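Local coordinates for protein yeast glycogen phosphorylase (Saccharomyces cerevisiae, PDB 1YGP) that is a carbohydrate phosphorylase of the GT-B clan that holds pyridoxal-5'-phosphate in a pocket, at residues 693-697 with 698-702; 518-521 with 522-526; 112-115 with 116-120; 666-669 with 670-674; 567-570 with 571-575. All coordinates share one frame; numbering follows the deposited sequence.

Interaction 1: 693-697 with 698-702; sequences VADYN and VSKAE. With PLP (pyridoxal-5'-phosphate), chain E.
Lys700 folds back from the first turn of helix 698-704 onto the loop before it, and Asn697 is the N-cap of that helix. The lysine can be followed outward. CB lies 3.7 Å from Asn697 O. CG passes Asn697 OD1 at 3.5 Å, the two side chains crossing at about a right angle. CD then meets Val693 CG1 at 3.6 Å. CE comes 3.3 Å from Ala694 O. The chain bends at chi2 and again at chi4, and this brings NZ within reach of two loop carbonyls. NZ donates to Ala694 O, in the carbonyl plane on a lone pair. It also donates to Asp695 O, but from well above that carbonyl plane. The carboxylate of Asp695 is nearby without forming a salt bridge; its OD1 accepts from Gln198 N. The cap itself is a fairly straight bond, Lys700 N to Asn697 OD1 at 3.0 Å and 167°. Asn697 O accepts from Ala701 N, the first backbone bond of the helix.

The same turn forms part of the pyridoxal-5'-phosphate pocket. Tyr696 CE1 touches Ala701 CB at 3.5 Å, and its ring lies oblique to the methyl. Methyl C2A of pyridoxal-5'-phosphate sits 3.6 Å from Val698 CG2 and 3.5 Å from Asn697 C.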
loop_
_atom_site.group_PDB
_atom_site.type_symbol
_atom_site.label_atom_id
_atom_site.label_comp_id
_atom_site.label_asym_id
_atom_site.label_seq_id
_atom_site.Cartn_x
_atom_site.Cartn_y
_atom_site.Cartn_z
ATOM N N VAL A 693 26.176 16.997 2.490
ATOM C CA VAL A 693 25.374 15.964 1.858
ATOM C C VAL A 693 23.955 15.900 2.423
ATOM O O VAL A 693 23.710 15.673 3.622
ATOM C CB VAL A 693 26.116 14.667 2.036
ATOM C CG1 VAL A 693 25.278 13.470 1.595
ATOM C CG2 VAL A 693 27.397 14.776 1.201
ATOM N N ALA A 694 22.953 16.112 1.565
ATOM C CA ALA A 694 21.576 16.035 2.019
ATOM C C ALA A 694 21.102 14.610 2.225
ATOM O O ALA A 694 21.570 13.659 1.597
ATOM C CB ALA A 694 20.648 16.672 1.026
ATOM N N ASP A 695 20.176 14.568 3.199
ATOM C CA ASP A 695 19.392 13.406 3.624
ATOM C C ASP A 695 20.255 12.174 3.807
ATOM O O ASP A 695 20.063 11.102 3.258
ATOM C CB ASP A 695 18.287 13.200 2.582
ATOM C CG ASP A 695 17.188 12.201 2.896
ATOM O OD1 ASP A 695 16.459 12.393 3.865
ATOM O OD2 ASP A 695 17.051 11.233 2.153
ATOM N N TYR A 696 21.253 12.422 4.649
ATOM C CA TYR A 696 22.240 11.455 5.075
ATOM C C TYR A 696 21.497 10.371 5.802
ATOM O O TYR A 696 20.854 10.593 6.816
ATOM C CB TYR A 696 23.237 12.169 5.976
ATOM C CG TYR A 696 24.163 11.308 6.817
ATOM C CD1 TYR A 696 25.280 10.668 6.282
ATOM C CD2 TYR A 696 23.864 11.198 8.170
ATOM C CE1 TYR A 696 26.098 9.917 7.123
ATOM C CE2 TYR A 696 24.674 10.455 9.009
ATOM C CZ TYR A 696 25.788 9.819 8.488
ATOM O OH TYR A 696 26.604 9.118 9.367
ATOM N N ASN A 697 21.537 9.233 5.164
ATOM C CA ASN A 697 20.940 8.032 5.675
ATOM C C ASN A 697 22.038 6.966 5.742
ATOM O O ASN A 697 23.222 7.288 5.568
ATOM C CB ASN A 697 19.830 7.616 4.748
ATOM C CG ASN A 697 20.279 7.382 3.319
ATOM O OD1 ASN A 697 21.308 6.762 3.023
ATOM N ND2 ASN A 697 19.512 7.907 2.388
ATOM N N VAL A 698 21.746 5.676 5.936
ATOM C CA VAL A 698 22.817 4.709 6.104
ATOM C C VAL A 698 23.610 4.510 4.825
ATOM O O VAL A 698 24.836 4.474 4.875
ATOM C CB VAL A 698 22.204 3.373 6.618
ATOM C CG1 VAL A 698 23.147 2.172 6.548
ATOM C CG2 VAL A 698 21.907 3.586 8.087
ATOM N N SER A 699 22.951 4.459 3.674
ATOM C CA SER A 699 23.598 4.167 2.416
ATOM C C SER A 699 24.615 5.240 2.085
ATOM O O SER A 699 25.753 4.952 1.696
ATOM C CB SER A 699 22.501 4.064 1.396
ATOM O OG SER A 699 21.576 3.108 1.913
ATOM N N LYS A 700 24.235 6.490 2.359
ATOM C CA LYS A 700 25.145 7.593 2.168
ATOM C C LYS A 700 26.328 7.400 3.115
ATOM O O LYS A 700 27.479 7.514 2.702
ATOM C CB LYS A 700 24.399 8.870 2.447
ATOM C CG LYS A 700 23.296 9.086 1.412
ATOM C CD LYS A 700 23.403 10.497 0.874
ATOM C CE LYS A 700 22.252 10.818 -0.040
ATOM N NZ LYS A 700 20.973 10.723 0.642
ATOM N N ALA A 701 26.090 6.982 4.359
ATOM C CA ALA A 701 27.151 6.734 5.326
ATOM C C ALA A 701 28.006 5.548 4.895
ATOM O O ALA A 701 29.196 5.517 5.222
ATOM C CB ALA A 701 26.564 6.434 6.707
ATOM N N GLU A 702 27.485 4.579 4.138
ATOM C CA GLU A 702 28.322 3.495 3.665
ATOM C C GLU A 702 29.231 3.996 2.550
ATOM O O GLU A 702 30.243 3.349 2.302
ATOM C CB GLU A 702 27.488 2.345 3.137
ATOM C CG GLU A 702 26.895 1.406 4.187
ATOM C CD GLU A 702 25.873 0.413 3.621
ATOM O OE1 GLU A 702 26.126 -0.223 2.598
ATOM O OE2 GLU A 702 24.796 0.282 4.192
HETATM N N1 PLP E . 23.018 7.483 11.480
HETATM C C2 PLP E . 23.586 6.710 10.511
HETATM C C2A PLP E . 23.063 6.828 9.102
HETATM C C3 PLP E . 24.601 5.820 10.830
HETATM O O3 PLP E . 25.123 4.992 9.868
HETATM C C4 PLP E . 25.059 5.727 12.135
HETATM C C4A PLP E . 26.280 5.112 12.424
HETATM C C5 PLP E . 24.459 6.513 13.108
HETATM C C6 PLP E . 23.448 7.382 12.770
HETATM C C5A PLP E . 24.991 6.520 14.564
HETATM O O4P PLP E . 26.039 7.496 14.673
HETATM P P PLP E . 26.157 8.529 15.864
HETATM O O1P PLP E . 25.506 7.900 17.034
HETATM O O2P PLP E . 27.744 8.528 16.134
HETATM O O3P PLP E . 25.806 9.879 15.349
#

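Interaction 2: 518-521 with 522-526; sequences PRRW and LKQAN
This is a local contact within the short helix 518-524, beside the pyridoxal-5'-phosphate pocket of the GT-B fold, where the backbone takes wider pi-type turns. Lys523 N bonds to Pro518 O at 3.1 Å. Gln524 N bonds to Arg519 O, and Ala525 N to Arg520 O. Each reaches five residues back, one more than in an alpha helix. Pro518 O also takes Leu522 N, which approaches from above the carbonyl plane, so two donors grip this one oxygen.

The side chains of Arg520 and Gln524 run side by side and point the same way. Their guanidinium and amide planes are 59° apart. Arg520 leaves with CG anti to its backbone N (chi1 -170°) and bends at chi3. Its NH1 forms a salt bridge with Glu702 of helix 698-704. Gln524 packs its CB against Arg520 O at 3.2 Å. Trp521 belongs to the pyridoxal-5'-phosphate pocket and has a cation-pi contact with Lys728. Ala525 CB rests 3.6 Å from Trp521 O. On one face of the Trp521 indole lies Arg520 CD, 3.9 Å above the ring plane and offset toward the rim.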
loop_
_atom_site.group_PDB
_atom_site.type_symbol
_atom_site.label_atom_id
_atom_site.label_comp_id
_atom_site.label_asym_id
_atom_site.label_seq_id
_atom_site.Cartn_x
_atom_site.Cartn_y
_atom_site.Cartn_z
ATOM N N PRO A 518 30.701 -5.819 11.602
ATOM C CA PRO A 518 31.732 -5.904 10.592
ATOM C C PRO A 518 31.191 -6.151 9.205
ATOM O O PRO A 518 31.745 -5.640 8.230
ATOM C CB PRO A 518 32.619 -7.006 11.059
ATOM C CG PRO A 518 32.463 -6.951 12.543
ATOM C CD PRO A 518 30.984 -6.743 12.688
ATOM N N ARG A 519 30.107 -6.895 9.045
ATOM C CA ARG A 519 29.690 -7.190 7.690
ATOM C C ARG A 519 29.135 -5.970 6.986
ATOM O O ARG A 519 29.426 -5.800 5.804
ATOM C CB ARG A 519 28.645 -8.281 7.650
ATOM C CG ARG A 519 29.193 -9.691 7.825
ATOM C CD ARG A 519 29.627 -10.031 9.252
ATOM N NE ARG A 519 28.524 -10.153 10.188
ATOM C CZ ARG A 519 28.769 -10.285 11.499
ATOM N NH1 ARG A 519 30.013 -10.300 11.981
ATOM N NH2 ARG A 519 27.757 -10.402 12.362
ATOM N N ARG A 520 28.379 -5.061 7.607
ATOM C CA ARG A 520 27.902 -3.910 6.859
ATOM C C ARG A 520 28.977 -2.847 6.870
ATOM O O ARG A 520 29.369 -2.352 5.813
ATOM C CB ARG A 520 26.640 -3.322 7.452
ATOM C CG ARG A 520 26.037 -2.275 6.519
ATOM C CD ARG A 520 24.788 -1.607 7.085
ATOM N NE ARG A 520 23.665 -2.532 7.049
ATOM C CZ ARG A 520 22.878 -2.657 5.980
ATOM N NH1 ARG A 520 23.070 -1.939 4.877
ATOM N NH2 ARG A 520 21.871 -3.516 6.020
ATOM N N TRP A 521 29.556 -2.560 8.024
ATOM C CA TRP A 521 30.476 -1.456 8.075
ATOM C C TRP A 521 31.877 -1.711 7.520
ATOM O O TRP A 521 32.518 -0.721 7.151
ATOM C CB TRP A 521 30.420 -0.976 9.539
ATOM C CG TRP A 521 29.004 -0.426 9.769
ATOM C CD1 TRP A 521 28.141 -1.005 10.672
ATOM C CD2 TRP A 521 28.406 0.609 9.076
ATOM N NE1 TRP A 521 27.004 -0.357 10.548
ATOM C CE2 TRP A 521 27.112 0.601 9.617
ATOM C CE3 TRP A 521 28.740 1.535 8.082
ATOM C CZ2 TRP A 521 26.146 1.507 9.171
ATOM C CZ3 TRP A 521 27.776 2.438 7.636
ATOM C CH2 TRP A 521 26.490 2.421 8.173
ATOM N N LEU A 522 32.365 -2.960 7.355
ATOM C CA LEU A 522 33.645 -3.211 6.689
ATOM C C LEU A 522 33.454 -3.941 5.361
ATOM O O LEU A 522 33.903 -3.485 4.307
ATOM C CB LEU A 522 34.574 -4.042 7.578
ATOM C CG LEU A 522 35.939 -4.554 7.080
ATOM C CD1 LEU A 522 36.800 -3.411 6.634
ATOM C CD2 LEU A 522 36.688 -5.229 8.205
ATOM N N LYS A 523 32.751 -5.066 5.337
ATOM C CA LYS A 523 32.668 -5.821 4.093
ATOM C C LYS A 523 31.689 -5.212 3.111
ATOM O O LYS A 523 31.973 -5.193 1.915
ATOM C CB LYS A 523 32.279 -7.280 4.371
ATOM C CG LYS A 523 32.395 -8.088 3.108
ATOM C CD LYS A 523 32.156 -9.533 3.394
ATOM C CE LYS A 523 32.185 -10.320 2.080
ATOM N NZ LYS A 523 33.372 -10.074 1.272
ATOM N N GLN A 524 30.545 -4.703 3.551
ATOM C CA GLN A 524 29.624 -4.087 2.626
ATOM C C GLN A 524 30.164 -2.732 2.206
ATOM O O GLN A 524 30.395 -2.508 1.018
ATOM C CB GLN A 524 28.284 -3.917 3.272
ATOM C CG GLN A 524 27.213 -3.547 2.263
ATOM C CD GLN A 524 25.859 -4.025 2.727
ATOM O OE1 GLN A 524 24.844 -3.367 2.592
ATOM N NE2 GLN A 524 25.742 -5.223 3.278
ATOM N N ALA A 525 30.403 -1.849 3.178
ATOM C CA ALA A 525 30.850 -0.500 2.902
ATOM C C ALA A 525 32.223 -0.389 2.285
ATOM O O ALA A 525 32.434 0.533 1.500
ATOM C CB ALA A 525 30.861 0.333 4.176
ATOM N N ASN A 526 33.162 -1.302 2.579
ATOM C CA ASN A 526 34.513 -1.178 2.055
ATOM C C ASN A 526 35.094 -2.502 1.564
ATOM O O ASN A 526 36.099 -3.003 2.089
ATOM C CB ASN A 526 35.394 -0.586 3.144
ATOM C CG ASN A 526 36.665 0.101 2.646
ATOM O OD1 ASN A 526 37.124 -0.045 1.504
ATOM N ND2 ASN A 526 37.306 0.897 3.497
#

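Interaction 3: 112-115 with 116-120; sequences LDNA and LINMK
Leu112 and Leu116 meet at an oblique angle one turn apart on helix 111-117. The touch is between methyls, Leu112 CD2 to Leu116 CD1 at 3.5 Å. Asp113 stands at about a right angle to Leu116, and its OD1 lies 4.0 Å from Leu116 CB. Its other oxygen, OD2, forms a salt bridge with Arg135.

On another side of the helix, the amide planes of Asn114 and Asn118 are turned 65° apart. Asn118 ends the helix, being the first residue to leave helical angles. Its CG lies beside the backbone N (chi1 -62°), which folds the amide back over the last turn. Asn118 N gives Asn114 O a nearly straight bond of 2.9 Å and 170°. Asn118 ND2 reaches the same oxygen in a weak, bent bond. Asn118 is also the centre of an inverse gamma turn.

Leu116 packs against helix 65-94, helix 135-145 and helix 149-153, while Asn114 and Ile117 lie against helix 518-524.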
loop_
_atom_site.group_PDB
_atom_site.type_symbol
_atom_site.label_atom_id
_atom_site.label_comp_id
_atom_site.label_asym_id
_atom_site.label_seq_id
_atom_site.Cartn_x
_atom_site.Cartn_y
_atom_site.Cartn_z
ATOM N N LEU A 112 18.923 -5.582 0.335
ATOM C CA LEU A 112 19.513 -6.476 -0.676
ATOM C C LEU A 112 20.988 -6.839 -0.554
ATOM O O LEU A 112 21.295 -8.028 -0.472
ATOM C CB LEU A 112 19.349 -5.929 -2.128
ATOM C CG LEU A 112 18.953 -6.836 -3.325
ATOM C CD1 LEU A 112 19.234 -6.116 -4.623
ATOM C CD2 LEU A 112 19.792 -8.079 -3.402
ATOM N N ASP A 113 21.955 -5.924 -0.508
ATOM C CA ASP A 113 23.334 -6.390 -0.584
ATOM C C ASP A 113 23.783 -7.161 0.644
ATOM O O ASP A 113 24.540 -8.133 0.572
ATOM C CB ASP A 113 24.224 -5.220 -0.795
ATOM C CG ASP A 113 25.577 -5.558 -1.363
ATOM O OD1 ASP A 113 25.742 -6.608 -1.978
ATOM O OD2 ASP A 113 26.463 -4.725 -1.199
ATOM N N ASN A 114 23.231 -6.724 1.777
ATOM C CA ASN A 114 23.442 -7.397 3.015
ATOM C C ASN A 114 22.964 -8.830 2.871
ATOM O O ASN A 114 23.679 -9.725 3.327
ATOM C CB ASN A 114 22.689 -6.666 4.095
ATOM C CG ASN A 114 23.056 -7.194 5.472
ATOM O OD1 ASN A 114 22.245 -7.869 6.092
ATOM N ND2 ASN A 114 24.261 -6.990 6.016
ATOM N N ALA A 115 21.840 -9.098 2.200
ATOM C CA ALA A 115 21.377 -10.466 1.986
ATOM C C ALA A 115 22.318 -11.218 1.076
ATOM O O ALA A 115 22.564 -12.405 1.276
ATOM C CB ALA A 115 20.024 -10.548 1.323
ATOM N N LEU A 116 22.903 -10.552 0.090
ATOM C CA LEU A 116 23.837 -11.213 -0.804
ATOM C C LEU A 116 25.116 -11.676 -0.104
ATOM O O LEU A 116 25.685 -12.732 -0.443
ATOM C CB LEU A 116 24.121 -10.236 -1.938
ATOM C CG LEU A 116 23.510 -10.520 -3.302
ATOM C CD1 LEU A 116 22.023 -10.782 -3.169
ATOM C CD2 LEU A 116 23.771 -9.338 -4.221
ATOM N N ILE A 117 25.595 -10.872 0.849
ATOM C CA ILE A 117 26.782 -11.178 1.641
ATOM C C ILE A 117 26.409 -12.210 2.683
ATOM O O ILE A 117 27.124 -13.197 2.794
ATOM C CB ILE A 117 27.329 -9.888 2.323
ATOM C CG1 ILE A 117 28.069 -9.104 1.264
ATOM C CG2 ILE A 117 28.256 -10.178 3.499
ATOM C CD1 ILE A 117 28.149 -7.638 1.665
ATOM N N ASN A 118 25.324 -12.100 3.441
ATOM C CA ASN A 118 25.028 -13.089 4.449
ATOM C C ASN A 118 24.235 -14.184 3.779
ATOM O O ASN A 118 23.061 -14.414 4.110
ATOM C CB ASN A 118 24.207 -12.493 5.544
ATOM C CG ASN A 118 24.930 -11.395 6.246
ATOM O OD1 ASN A 118 25.954 -11.598 6.894
ATOM N ND2 ASN A 118 24.409 -10.193 6.085
ATOM N N MET A 119 24.854 -14.887 2.826
ATOM C CA MET A 119 24.141 -15.901 2.084
ATOM C C MET A 119 25.026 -17.118 2.026
ATOM O O MET A 119 26.082 -17.075 1.386
ATOM C CB MET A 119 23.841 -15.405 0.680
ATOM C CG MET A 119 22.774 -16.258 0.028
ATOM S SD MET A 119 22.797 -16.142 -1.779
ATOM C CE MET A 119 21.462 -15.036 -2.081
ATOM N N LYS A 120 24.639 -18.190 2.706
ATOM C CA LYS A 120 25.375 -19.455 2.670
ATOM C C LYS A 120 24.890 -20.307 1.506
ATOM O O LYS A 120 23.709 -20.244 1.167
ATOM C CB LYS A 120 25.158 -20.263 3.952
#

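Interaction 4: 666-669 with 670-674; sequences LIIK and LINCV
The amide of Asn672 is the flat side-chain group of this contact, and it lies alongside Ile668, both side chains pointing the same way, on the crossover helix of a beta-alpha-beta unit. ND2 of Asn672 is 3.6 Å from Ile668 CG2 and 2.9 Å from Ile668 O. The CG of Asn672 sits beside its own backbone N (chi1 -74°), which turns the amide back along the helix. ND2 donates to Gly203 O, outside the segments.

This helix, 662-678, runs between parallel strands 649-654 and 688-693. Regular alpha-helical bonds hold it here. Leu670 N bonds to Leu666 O at 2.9 Å, and Ile671 N to Ile667 O at 3.0 Å. Asn672 N and Cys673 N continue the pattern to Ile668 O and Lys669 O.

Ile667 and Ile671 cross at a slant on the buried side, with CG2 of Ile667 4.1 Å from CD1 of Ile671. Ile671 reaches strand 688-693 through Val690 and helix 615-634 through Val619. Ile668 and Asn672 both touch Phe692 and Ile200. Lys669 bends at chi2 and chi4, and its CE passes Cys673 SG at 3.5 Å.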
loop_
_atom_site.group_PDB
_atom_site.type_symbol
_atom_site.label_atom_id
_atom_site.label_comp_id
_atom_site.label_asym_id
_atom_site.label_seq_id
_atom_site.Cartn_x
_atom_site.Cartn_y
_atom_site.Cartn_z
ATOM N N LEU A 666 19.866 27.124 11.679
ATOM C CA LEU A 666 20.751 28.216 11.277
ATOM C C LEU A 666 22.097 27.656 10.912
ATOM O O LEU A 666 22.677 28.095 9.914
ATOM C CB LEU A 666 21.057 29.247 12.360
ATOM C CG LEU A 666 20.213 30.495 12.481
ATOM C CD1 LEU A 666 20.727 31.365 13.619
ATOM C CD2 LEU A 666 20.277 31.263 11.167
ATOM N N ILE A 667 22.574 26.653 11.668
ATOM C CA ILE A 667 23.901 26.144 11.427
ATOM C C ILE A 667 23.948 25.491 10.053
ATOM O O ILE A 667 24.943 25.662 9.328
ATOM C CB ILE A 667 24.282 25.172 12.552
ATOM C CG1 ILE A 667 24.433 25.982 13.843
ATOM C CG2 ILE A 667 25.591 24.445 12.221
ATOM C CD1 ILE A 667 24.800 25.203 15.129
ATOM N N ILE A 668 22.865 24.836 9.619
ATOM C CA ILE A 668 22.851 24.258 8.282
ATOM C C ILE A 668 22.933 25.382 7.265
ATOM O O ILE A 668 23.724 25.236 6.331
ATOM C CB ILE A 668 21.576 23.407 8.092
ATOM C CG1 ILE A 668 21.629 22.185 9.024
ATOM C CG2 ILE A 668 21.474 22.950 6.654
ATOM C CD1 ILE A 668 20.438 21.212 9.006
ATOM N N LYS A 669 22.242 26.522 7.422
ATOM C CA LYS A 669 22.299 27.588 6.424
ATOM C C LYS A 669 23.714 28.143 6.379
ATOM O O LYS A 669 24.296 28.290 5.296
ATOM C CB LYS A 669 21.322 28.724 6.756
ATOM C CG LYS A 669 21.300 29.912 5.787
ATOM C CD LYS A 669 21.023 29.377 4.393
ATOM C CE LYS A 669 21.243 30.343 3.230
ATOM N NZ LYS A 669 20.228 31.375 3.221
ATOM N N LEU A 670 24.308 28.341 7.555
ATOM C CA LEU A 670 25.646 28.875 7.665
ATOM C C LEU A 670 26.661 28.012 6.942
ATOM O O LEU A 670 27.480 28.597 6.222
ATOM C CB LEU A 670 26.005 29.012 9.143
ATOM C CG LEU A 670 27.066 30.004 9.658
ATOM C CD1 LEU A 670 28.130 29.179 10.369
ATOM C CD2 LEU A 670 27.628 30.886 8.536
ATOM N N ILE A 671 26.600 26.673 7.044
ATOM C CA ILE A 671 27.532 25.781 6.350
ATOM C C ILE A 671 27.365 25.992 4.853
ATOM O O ILE A 671 28.349 26.156 4.124
ATOM C CB ILE A 671 27.253 24.307 6.679
ATOM C CG1 ILE A 671 27.434 24.029 8.162
ATOM C CG2 ILE A 671 28.237 23.442 5.925
ATOM C CD1 ILE A 671 26.847 22.690 8.699
ATOM N N ASN A 672 26.114 26.088 4.404
ATOM C CA ASN A 672 25.798 26.284 2.992
ATOM C C ASN A 672 26.272 27.614 2.433
ATOM O O ASN A 672 26.745 27.705 1.296
ATOM C CB ASN A 672 24.294 26.143 2.790
ATOM C CG ASN A 672 23.867 24.683 2.872
ATOM O OD1 ASN A 672 24.439 23.823 2.201
ATOM N ND2 ASN A 672 22.866 24.338 3.673
ATOM N N CYS A 673 26.217 28.641 3.257
ATOM C CA CYS A 673 26.748 29.930 2.890
ATOM C C CYS A 673 28.281 29.897 2.759
ATOM O O CYS A 673 28.868 30.372 1.763
ATOM C CB CYS A 673 26.329 30.932 3.936
ATOM S SG CYS A 673 24.530 31.157 3.983
ATOM N N VAL A 674 28.982 29.326 3.751
ATOM C CA VAL A 674 30.432 29.206 3.701
ATOM C C VAL A 674 30.786 28.482 2.410
ATOM O O VAL A 674 31.596 28.985 1.637
ATOM C CB VAL A 674 30.927 28.406 4.915
ATOM C CG1 VAL A 674 32.422 28.109 4.810
ATOM C CG2 VAL A 674 30.651 29.217 6.164
#

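Interaction 5: 567-570 with 571-575; sequences WNQV and KLNNK
Gln569 has CG anti to its backbone N (chi1 -179°) and then bends at chi2 (63°), which swings its amide toward Asn573 one turn on. Asn573 has CG beside its own backbone N (chi1 -56°), which leans its amide back toward that of Gln569. The two side chains cross at a slant, yet their amide planes are nearly parallel. Gln569 OE1 and Asn573 ND2 are 2.9 Å apart. Leu572 joins the same patch, with CD1 3.7 Å from Gln569 OE1. Gln569 lies on the exposed side of the helix.

All of this belongs to a long alpha helix, 562-584, of this GT-B phosphorylase. Asn573 N donates to Gln569 O and Asn574 N to Val570 O, both at 2.9 Å. Leu572 N bonds to Asn568 O, and more weakly to Gln569 O. The bond from Lys571 N to Trp567 O is long and weak.

Trp567, Lys571 and Asn574 reach outside the segments. Trp567 packs between helix 527-536 and helix 842-856, and its NE1 bonds to Ser849. Lys571 bends twice and carries NZ to the backbone oxygens of Pro706, Ser708 and Asn732, while Asn574 ND2 bonds to Asn526 OD1 and to Pro706 O. Asn574 CB rests 3.7 Å from Val570 O.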
loop_
_atom_site.group_PDB
_atom_site.type_symbol
_atom_site.label_atom_id
_atom_site.label_comp_id
_atom_site.label_asym_id
_atom_site.label_seq_id
_atom_site.Cartn_x
_atom_site.Cartn_y
_atom_site.Cartn_z
ATOM N N TRP A 567 47.414 0.024 0.950
ATOM C CA TRP A 567 46.487 0.579 1.908
ATOM C C TRP A 567 46.065 1.950 1.434
ATOM O O TRP A 567 44.881 2.293 1.491
ATOM C CB TRP A 567 47.141 0.712 3.270
ATOM C CG TRP A 567 46.139 0.761 4.418
ATOM C CD1 TRP A 567 45.696 1.953 4.924
ATOM C CD2 TRP A 567 45.594 -0.323 5.071
ATOM N NE1 TRP A 567 44.875 1.628 5.896
ATOM C CE2 TRP A 567 44.780 0.297 6.020
ATOM C CE3 TRP A 567 45.660 -1.717 5.010
ATOM C CZ2 TRP A 567 44.029 -0.455 6.914
ATOM C CZ3 TRP A 567 44.902 -2.471 5.909
ATOM C CH2 TRP A 567 44.094 -1.840 6.856
ATOM N N ASN A 568 46.986 2.749 0.904
ATOM C CA ASN A 568 46.599 4.073 0.499
ATOM C C ASN A 568 45.716 4.036 -0.735
ATOM O O ASN A 568 44.697 4.734 -0.786
ATOM C CB ASN A 568 47.819 4.910 0.234
ATOM C CG ASN A 568 47.433 6.377 0.130
ATOM O OD1 ASN A 568 47.864 7.076 -0.771
ATOM N ND2 ASN A 568 46.628 6.976 0.993
ATOM N N GLN A 569 46.021 3.159 -1.690
ATOM C CA GLN A 569 45.257 3.036 -2.924
ATOM C C GLN A 569 43.789 2.739 -2.681
ATOM O O GLN A 569 42.914 3.354 -3.312
ATOM C CB GLN A 569 45.851 1.936 -3.778
ATOM C CG GLN A 569 45.155 1.733 -5.103
ATOM C CD GLN A 569 45.269 2.966 -5.967
ATOM O OE1 GLN A 569 44.384 3.814 -6.053
ATOM N NE2 GLN A 569 46.394 3.106 -6.648
ATOM N N VAL A 570 43.526 1.832 -1.731
ATOM C CA VAL A 570 42.154 1.479 -1.352
ATOM C C VAL A 570 41.433 2.800 -0.990
ATOM O O VAL A 570 40.461 3.242 -1.613
ATOM C CB VAL A 570 42.210 0.486 -0.138
ATOM C CG1 VAL A 570 40.817 0.077 0.254
ATOM C CG2 VAL A 570 42.951 -0.794 -0.487
ATOM N N LYS A 571 42.027 3.547 -0.069
ATOM C CA LYS A 571 41.439 4.774 0.411
ATOM C C LYS A 571 41.274 5.793 -0.700
ATOM O O LYS A 571 40.298 6.539 -0.676
ATOM C CB LYS A 571 42.334 5.268 1.569
ATOM C CG LYS A 571 41.939 6.565 2.292
ATOM C CD LYS A 571 40.567 6.601 2.932
ATOM C CE LYS A 571 40.568 5.772 4.189
ATOM N NZ LYS A 571 39.271 5.788 4.832
ATOM N N LEU A 572 42.133 5.813 -1.724
ATOM C CA LEU A 572 42.018 6.770 -2.836
ATOM C C LEU A 572 40.818 6.385 -3.694
ATOM O O LEU A 572 39.993 7.237 -4.047
ATOM C CB LEU A 572 43.340 6.767 -3.681
ATOM C CG LEU A 572 43.710 7.740 -4.842
ATOM C CD1 LEU A 572 43.080 7.288 -6.133
ATOM C CD2 LEU A 572 43.228 9.140 -4.541
ATOM N N ASN A 573 40.636 5.094 -3.993
ATOM C CA ASN A 573 39.511 4.660 -4.808
ATOM C C ASN A 573 38.233 4.947 -4.047
ATOM O O ASN A 573 37.293 5.484 -4.639
ATOM C CB ASN A 573 39.586 3.165 -5.124
ATOM C CG ASN A 573 40.885 2.721 -5.810
ATOM O OD1 ASN A 573 41.365 1.606 -5.580
ATOM N ND2 ASN A 573 41.523 3.519 -6.668
ATOM N N ASN A 574 38.207 4.711 -2.726
ATOM C CA ASN A 574 37.046 5.036 -1.894
ATOM C C ASN A 574 36.699 6.507 -1.913
ATOM O O ASN A 574 35.517 6.878 -1.880
ATOM C CB ASN A 574 37.233 4.682 -0.441
ATOM C CG ASN A 574 37.085 3.203 -0.150
ATOM O OD1 ASN A 574 36.579 2.399 -0.928
ATOM N ND2 ASN A 574 37.544 2.774 1.010
ATOM N N LYS A 575 37.726 7.361 -1.999
ATOM C CA LYS A 575 37.500 8.791 -2.119
ATOM C C LYS A 575 36.832 9.127 -3.444
ATOM O O LYS A 575 35.913 9.956 -3.491
ATOM C CB LYS A 575 38.822 9.562 -1.987
ATOM C CG LYS A 575 39.117 9.805 -0.510
ATOM C CD LYS A 575 40.048 10.972 -0.306
ATOM C CE LYS A 575 41.441 10.502 0.021
ATOM N NZ LYS A 575 42.323 11.654 0.092
#

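Along the chain the contacts come in the order 3, 2, 5, 4, 1. Each spans adjoining segments, so none closes a long loop, nests in another or crosses one. Interaction 2 touches interactions 1, 3 and 5. It packs against interaction 3, on helix 111-117, where Gln524 and Arg520 meet Asn114. At its far end it meets interaction 5, on helix 562-584, and it also meets interaction 1 on helix 698-704. Interactions 1 and 2 both contribute to the pyridoxal-5'-phosphate pocket. Interaction 4 lies on the crossover helix leading to strand 688-693, at whose end interaction 1 begins; the nearest atoms of these two are about 7 Å apart.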